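Long-range contacts in uncharacterized protein (Parabacteroides merdae ATCC 43184, PDB 4OPW), which is of unknown function but, as a putative adhesin of the DUF2807 family, probably serves cell adhesion through a parallel beta-solenoid: residues G9-K14 against T46-L51; V29-Y34 against F76-V81. One frame throughout, in Å; residues are numbered along the deposited sequence.

Contact 1 (G9-K14 against T46-L51)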
loop_
_atom_site.group_PDB
_atom_site.type_symbol
_atom_site.label_atom_id
_atom_site.label_comp_id
_atom_site.label_asym_id
_atom_site.label_seq_id
_atom_site.Cartn_x
_atom_site.Cartn_y
_atom_site.Cartn_z
ATOM N N GLY A 9 -22.688 13.468 -14.843
ATOM C CA GLY A 9 -22.288 12.399 -15.756
ATOM C C GLY A 9 -21.371 12.782 -16.898
ATOM O O GLY A 9 -21.021 11.916 -17.698
ATOM N N LYS A 10 -20.965 14.065 -16.978
ATOM C CA LYS A 10 -20.081 14.560 -18.033
ATOM C C LYS A 10 -18.699 14.832 -17.439
ATOM O O LYS A 10 -18.479 15.854 -16.795
ATOM C CB LYS A 10 -20.646 15.812 -18.711
ATOM C CG LYS A 10 -22.017 15.573 -19.318
ATOM C CD LYS A 10 -22.587 16.822 -19.892
ATOM C CE LYS A 10 -23.912 16.567 -20.573
ATOM N NZ LYS A 10 -24.372 17.775 -21.302
ATOM N N LEU A 11 -17.779 13.887 -17.636
ATOM C CA LEU A 11 -16.427 14.015 -17.113
ATOM C C LEU A 11 -15.657 15.120 -17.813
ATOM O O LEU A 11 -15.790 15.307 -19.025
ATOM C CB LEU A 11 -15.644 12.690 -17.224
ATOM C CG LEU A 11 -16.172 11.457 -16.475
ATOM C CD1 LEU A 11 -15.288 10.245 -16.786
ATOM C CD2 LEU A 11 -16.194 11.689 -14.946
ATOM N N SER A 12 -14.855 15.859 -17.042
ATOM C CA SER A 12 -13.956 16.886 -17.567
ATOM C C SER A 12 -12.659 16.829 -16.777
ATOM O O SER A 12 -12.664 16.437 -15.602
ATOM C CB SER A 12 -14.574 18.283 -17.516
ATOM O OG SER A 12 -14.580 18.841 -16.209
ATOM N N THR A 13 -11.560 17.196 -17.433
ATOM C CA THR A 13 -10.246 17.174 -16.806
ATOM C C THR A 13 -9.704 18.600 -16.664
ATOM O O THR A 13 -9.785 19.390 -17.601
ATOM C CB THR A 13 -9.316 16.271 -17.611
ATOM O OG1 THR A 13 -9.891 14.968 -17.712
ATOM C CG2 THR A 13 -7.938 16.162 -17.006
ATOM N N LYS A 14 -9.196 18.925 -15.459
ATOM C CA LYS A 14 -8.544 20.198 -15.160
ATOM C C LYS A 14 -7.154 19.925 -14.612
ATOM O O LYS A 14 -6.986 19.075 -13.733
ATOM C CB LYS A 14 -9.357 21.043 -14.184
ATOM C CG LYS A 14 -10.672 21.565 -14.768
ATOM C CD LYS A 14 -11.401 22.448 -13.754
ATOM C CE LYS A 14 -12.788 22.846 -14.200
ATOM N NZ LYS A 14 -12.758 23.834 -15.311
ATOM N N THR A 46 -9.863 14.515 -12.955
ATOM C CA THR A 46 -10.985 14.150 -13.818
ATOM C C THR A 46 -12.161 13.795 -12.909
ATOM O O THR A 46 -12.055 12.875 -12.083
ATOM C CB THR A 46 -10.640 13.000 -14.788
ATOM O OG1 THR A 46 -9.488 13.364 -15.526
ATOM C CG2 THR A 46 -11.789 12.693 -15.760
ATOM N N VAL A 47 -13.275 14.506 -13.064
ATOM C CA VAL A 47 -14.489 14.263 -12.280
ATOM C C VAL A 47 -15.659 14.870 -13.075
ATOM O O VAL A 47 -15.414 15.607 -14.034
ATOM C CB VAL A 47 -14.333 14.839 -10.824
ATOM C CG1 VAL A 47 -14.389 16.378 -10.804
ATOM C CG2 VAL A 47 -15.356 14.235 -9.856
ATOM N N ASP A 48 -16.914 14.589 -12.697
ATOM C CA ASP A 48 -18.047 15.219 -13.395
ATOM C C ASP A 48 -17.811 16.724 -13.421
ATOM O O ASP A 48 -17.375 17.285 -12.411
ATOM C CB ASP A 48 -19.378 14.893 -12.706
ATOM C CG ASP A 48 -19.582 13.404 -12.535
ATOM O OD1 ASP A 48 -18.793 12.778 -11.787
ATOM O OD2 ASP A 48 -20.595 12.896 -13.029
ATOM N N GLU A 49 -18.017 17.359 -14.577
ATOM C CA GLU A 49 -17.689 18.785 -14.723
ATOM C C GLU A 49 -18.274 19.683 -13.609
ATOM O O GLU A 49 -17.574 20.584 -13.143
ATOM C CB GLU A 49 -18.116 19.314 -16.106
ATOM C CG GLU A 49 -19.554 19.007 -16.481
ATOM C CD GLU A 49 -19.995 19.500 -17.844
ATOM O OE1 GLU A 49 -19.145 19.621 -18.754
ATOM O OE2 GLU A 49 -21.201 19.777 -17.996
ATOM N N ASN A 50 -19.533 19.417 -13.161
ATOM C CA ASN A 50 -20.175 20.253 -12.130
ATOM C C ASN A 50 -19.608 19.999 -10.722
ATOM O O ASN A 50 -19.960 20.744 -9.793
ATOM C CB ASN A 50 -21.704 20.024 -12.137
ATOM C CG ASN A 50 -22.093 18.619 -11.720
ATOM O OD1 ASN A 50 -21.565 17.628 -12.238
ATOM N ND2 ASN A 50 -22.958 18.502 -10.718
ATOM N N LEU A 51 -18.711 18.994 -10.561
ATOM C CA LEU A 51 -18.164 18.672 -9.241
ATOM C C LEU A 51 -16.774 19.293 -8.985
ATOM O O LEU A 51 -16.323 19.295 -7.833
ATOM C CB LEU A 51 -18.118 17.143 -9.025
ATOM C CG LEU A 51 -19.498 16.458 -8.982
ATOM C CD1 LEU A 51 -19.336 14.948 -8.742
ATOM C CD2 LEU A 51 -20.392 17.060 -7.875
HETATM O O HOH W 1 -17.327 17.936 -19.894
#

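Contact 2 (V29-Y34 against F76-V81)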
loop_
_atom_site.group_PDB
_atom_site.type_symbol
_atom_site.label_atom_id
_atom_site.label_comp_id
_atom_site.label_asym_id
_atom_site.label_seq_id
_atom_site.Cartn_x
_atom_site.Cartn_y
_atom_site.Cartn_z
ATOM N N VAL A 29 -13.458 6.330 -3.427
ATOM C CA VAL A 29 -13.252 5.585 -4.657
ATOM C C VAL A 29 -12.602 6.513 -5.701
ATOM O O VAL A 29 -13.252 7.013 -6.625
ATOM C CB VAL A 29 -14.540 4.886 -5.139
ATOM C CG1 VAL A 29 -14.239 3.987 -6.344
ATOM C CG2 VAL A 29 -15.151 4.068 -3.995
ATOM N N ILE A 30 -11.284 6.725 -5.513
ATOM C CA ILE A 30 -10.474 7.610 -6.347
ATOM C C ILE A 30 -9.393 6.794 -7.007
ATOM O O ILE A 30 -8.772 5.972 -6.347
ATOM C CB ILE A 30 -9.868 8.749 -5.457
ATOM C CG1 ILE A 30 -10.985 9.666 -4.875
ATOM C CG2 ILE A 30 -8.780 9.568 -6.198
ATOM C CD1 ILE A 30 -10.541 10.473 -3.659
ATOM N N ASP A 31 -9.169 7.018 -8.309
ATOM C CA ASP A 31 -8.062 6.421 -9.040
ATOM C C ASP A 31 -6.907 7.388 -8.935
ATOM O O ASP A 31 -6.935 8.420 -9.598
ATOM C CB ASP A 31 -8.471 6.158 -10.500
ATOM C CG ASP A 31 -9.638 5.194 -10.537
ATOM O OD1 ASP A 31 -9.451 4.030 -10.115
ATOM O OD2 ASP A 31 -10.789 5.652 -10.801
ATOM N N PHE A 32 -5.933 7.110 -8.062
ATOM C CA PHE A 32 -4.823 8.032 -7.816
ATOM C C PHE A 32 -3.540 7.526 -8.488
ATOM O O PHE A 32 -3.011 6.478 -8.109
ATOM C CB PHE A 32 -4.611 8.226 -6.289
ATOM C CG PHE A 32 -3.805 9.444 -5.892
ATOM C CD1 PHE A 32 -2.455 9.543 -6.216
ATOM C CD2 PHE A 32 -4.368 10.440 -5.093
ATOM C CE1 PHE A 32 -1.707 10.669 -5.844
ATOM C CE2 PHE A 32 -3.628 11.557 -4.720
ATOM C CZ PHE A 32 -2.294 11.662 -5.086
ATOM N N ASN A 33 -3.069 8.261 -9.513
ATOM C CA ASN A 33 -1.894 7.931 -10.316
ATOM C C ASN A 33 -0.748 8.850 -9.950
ATOM O O ASN A 33 -0.858 10.073 -10.088
ATOM C CB ASN A 33 -2.249 8.029 -11.817
ATOM C CG ASN A 33 -3.311 7.010 -12.178
ATOM O OD1 ASN A 33 -3.180 5.823 -11.859
ATOM N ND2 ASN A 33 -4.447 7.449 -12.717
ATOM N N TYR A 34 0.331 8.260 -9.449
ATOM C CA TYR A 34 1.472 9.009 -8.960
ATOM C C TYR A 34 2.754 8.675 -9.687
ATOM O O TYR A 34 3.016 7.521 -10.028
ATOM C CB TYR A 34 1.666 8.735 -7.429
ATOM C CG TYR A 34 2.923 9.355 -6.862
ATOM C CD1 TYR A 34 2.955 10.699 -6.492
ATOM C CD2 TYR A 34 4.106 8.621 -6.763
ATOM C CE1 TYR A 34 4.140 11.305 -6.072
ATOM C CE2 TYR A 34 5.293 9.216 -6.349
ATOM C CZ TYR A 34 5.306 10.554 -5.993
ATOM O OH TYR A 34 6.494 11.106 -5.589
ATOM N N PHE A 76 -20.681 10.442 -7.785
ATOM C CA PHE A 76 -19.801 10.941 -8.833
ATOM C C PHE A 76 -19.583 9.811 -9.834
ATOM O O PHE A 76 -19.677 8.630 -9.467
ATOM C CB PHE A 76 -18.478 11.515 -8.290
ATOM C CG PHE A 76 -17.637 10.537 -7.516
ATOM C CD1 PHE A 76 -16.714 9.725 -8.167
ATOM C CD2 PHE A 76 -17.784 10.405 -6.135
ATOM C CE1 PHE A 76 -15.946 8.797 -7.453
ATOM C CE2 PHE A 76 -17.014 9.484 -5.421
ATOM C CZ PHE A 76 -16.095 8.688 -6.083
ATOM N N THR A 77 -19.317 10.159 -11.097
ATOM C CA THR A 77 -19.155 9.147 -12.154
ATOM C C THR A 77 -17.784 8.442 -12.042
ATOM O O THR A 77 -17.704 7.215 -12.076
ATOM C CB THR A 77 -19.349 9.828 -13.523
ATOM O OG1 THR A 77 -20.682 10.376 -13.560
ATOM C CG2 THR A 77 -19.155 8.852 -14.719
ATOM N N LYS A 78 -16.724 9.238 -11.901
ATOM C CA LYS A 78 -15.354 8.753 -11.745
ATOM C C LYS A 78 -14.562 9.892 -11.151
ATOM O O LYS A 78 -14.957 11.053 -11.309
ATOM C CB LYS A 78 -14.783 8.302 -13.121
ATOM C CG LYS A 78 -13.497 7.460 -13.019
ATOM C CD LYS A 78 -13.297 6.604 -14.251
ATOM C CE LYS A 78 -12.009 5.813 -14.207
ATOM N NZ LYS A 78 -11.994 4.789 -13.114
ATOM N N PHE A 79 -13.488 9.570 -10.430
ATOM C CA PHE A 79 -12.645 10.587 -9.801
ATOM C C PHE A 79 -11.193 10.127 -9.991
ATOM O O PHE A 79 -10.757 9.164 -9.351
ATOM C CB PHE A 79 -13.041 10.767 -8.326
ATOM C CG PHE A 79 -12.496 11.945 -7.540
ATOM C CD1 PHE A 79 -11.291 12.544 -7.892
ATOM C CD2 PHE A 79 -13.137 12.381 -6.386
ATOM C CE1 PHE A 79 -10.779 13.608 -7.147
ATOM C CE2 PHE A 79 -12.627 13.446 -5.640
ATOM C CZ PHE A 79 -11.451 14.051 -6.023
ATOM N N ILE A 80 -10.487 10.760 -10.948
ATOM C CA ILE A 80 -9.105 10.410 -11.265
ATOM C C ILE A 80 -8.186 11.541 -10.850
ATOM O O ILE A 80 -8.460 12.704 -11.140
ATOM C CB ILE A 80 -8.903 10.083 -12.788
ATOM C CG1 ILE A 80 -9.952 9.072 -13.326
ATOM C CG2 ILE A 80 -7.451 9.589 -13.072
ATOM C CD1 ILE A 80 -9.911 8.916 -14.895
ATOM N N VAL A 81 -7.089 11.184 -10.176
ATOM C CA VAL A 81 -6.048 12.113 -9.761
ATOM C C VAL A 81 -4.745 11.668 -10.428
ATOM O O VAL A 81 -4.383 10.489 -10.350
ATOM C CB VAL A 81 -5.910 12.191 -8.215
ATOM C CG1 VAL A 81 -4.751 13.117 -7.805
ATOM C CG2 VAL A 81 -7.215 12.657 -7.583
HETATM O O HOH W 2 -13.305 6.787 -9.402
#

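Contact 1 (G9-K14 against T46-L51)
An antiparallel strand pairing at the N-terminal end of the molecule joins Leu11, Ser12 and Thr13 to Asp48, Val47 and Thr46, where residues 46-51 leave strand 42-46 and the backbone turns a corner at Val47. Ser12 and Val47 form the hydrogen-bonded pair: Ser12 N gives to Val47 O at 3.1 Å, and Val47 N returns a bond to Ser12 O. Next to it, in the non-hydrogen-bonded pair, the side chains of Thr13 and Thr46 cross on one face of the sheet. Each threonine has OG1 beside its own backbone N (chi1 -57° for Thr13, -55° for Thr46); the hydroxyls share a hydrogen bond, OG1 to OG1 2.7 Å, in which either may donate, and each methyl lies against the other residue's oxygen, Thr13 CG2 being 3.5 Å from Thr46 OG1.

The family is grouped with the pectate-lyase-like solenoids, and this pairing lies at the antiparallel end of the structure, beside the parallel coils. Past the corner the pairing bends: Glu49 N donates to Lys10 O at 2.7 Å, a firm bond with an angle of 160° at the hydrogen. The Glu49 side chain then runs alongside that of Lys10, both pointing the same way, and its CD lies 3.8 Å from Lys10 CB. One water bridges the segments, donating to Leu11 O and to Glu49 OE1, while Glu49 OE2 takes a bond from Asn8 ND2. Leu11 sends CD2 over the opposing backbone, 3.7 Å from Asp48 N. At the far end Gly9 N reaches the anti lone pair of Asp48 OD2 at 2.8 Å, although the bond is bent; the same oxygen is also hydrogen-bonded to Thr77 OG1.

Contact 2 (V29-Y34 against F76-V81)
Ile30 lies against the ring of Phe79, the two side chains running side by side in the same direction, where neighbouring strands of the beta-solenoid come together in parallel. Ile30 CG1 sits over one ring face in a CH-pi contact, 4.0 Å from the centroid of the Phe79 ring and displaced toward its rim. The other branch, CG2, meets Val81 CG2 at 3.7 Å. Val81 in turn lays its CG1 over a face of the Phe32 ring, with Phe32 CE2 the nearest ring atom at 3.6 Å. That methyl stands anti to the backbone N of Val81 (chi1 177°), and the valine touches both neighbours, CG1 on Phe32 and CG2 on Ile30. Phe26 and Leu64 also pack on Phe32, and Phe68 on Phe79, placing these side chains in the solenoid interior.

Three backbone bonds set the parallel register: Asp31 N to Phe79 O, Val81 N to Asp31 O, and Asn33 N to Val81 O at 2.7 Å. Asp31 and Ile80 share the other face, where Asn33 ND2 touches Ile80 CG2. Before the strands pair, the edge of the Phe76 ring comes up to Val29 O, its CE1 3.3 Å from that oxygen. The Asp31 and Lys78 side chains cross at about a right angle in a salt bridge. Lys78, bent at its last torsion (chi4 65°), brings NZ to 2.7 Å from Asp31 OD2, approaching from above the carboxylate plane, 59° out of it, while Asn98 ND2 binds Asp31 OD1.

Overall arrangement
The two contacts lie side by side toward the N-terminal end of the elongated, all-strand molecule, about 11 Å apart, centre to centre. Their segments alternate along the chain, in the order 9-14, 29-34, 46-51 and 76-81. Strand 42-46 pairs antiparallel with both 11-17 and 80-85, whereas 80-85 runs parallel to 31-36, which also pairs in parallel with 98-101. Contact 1 therefore belongs to the antiparallel end of this arrangement, and contact 2 to the step into its parallel part. They touch directly: Thr46 O and Ile80 N probably form a hydrogen bond at 2.9 Å, while Val47 CG2 packs on Lys78 O. Strand 42-46, between 11-17 and 80-85, thus links the antiparallel edge to the first parallel pairing.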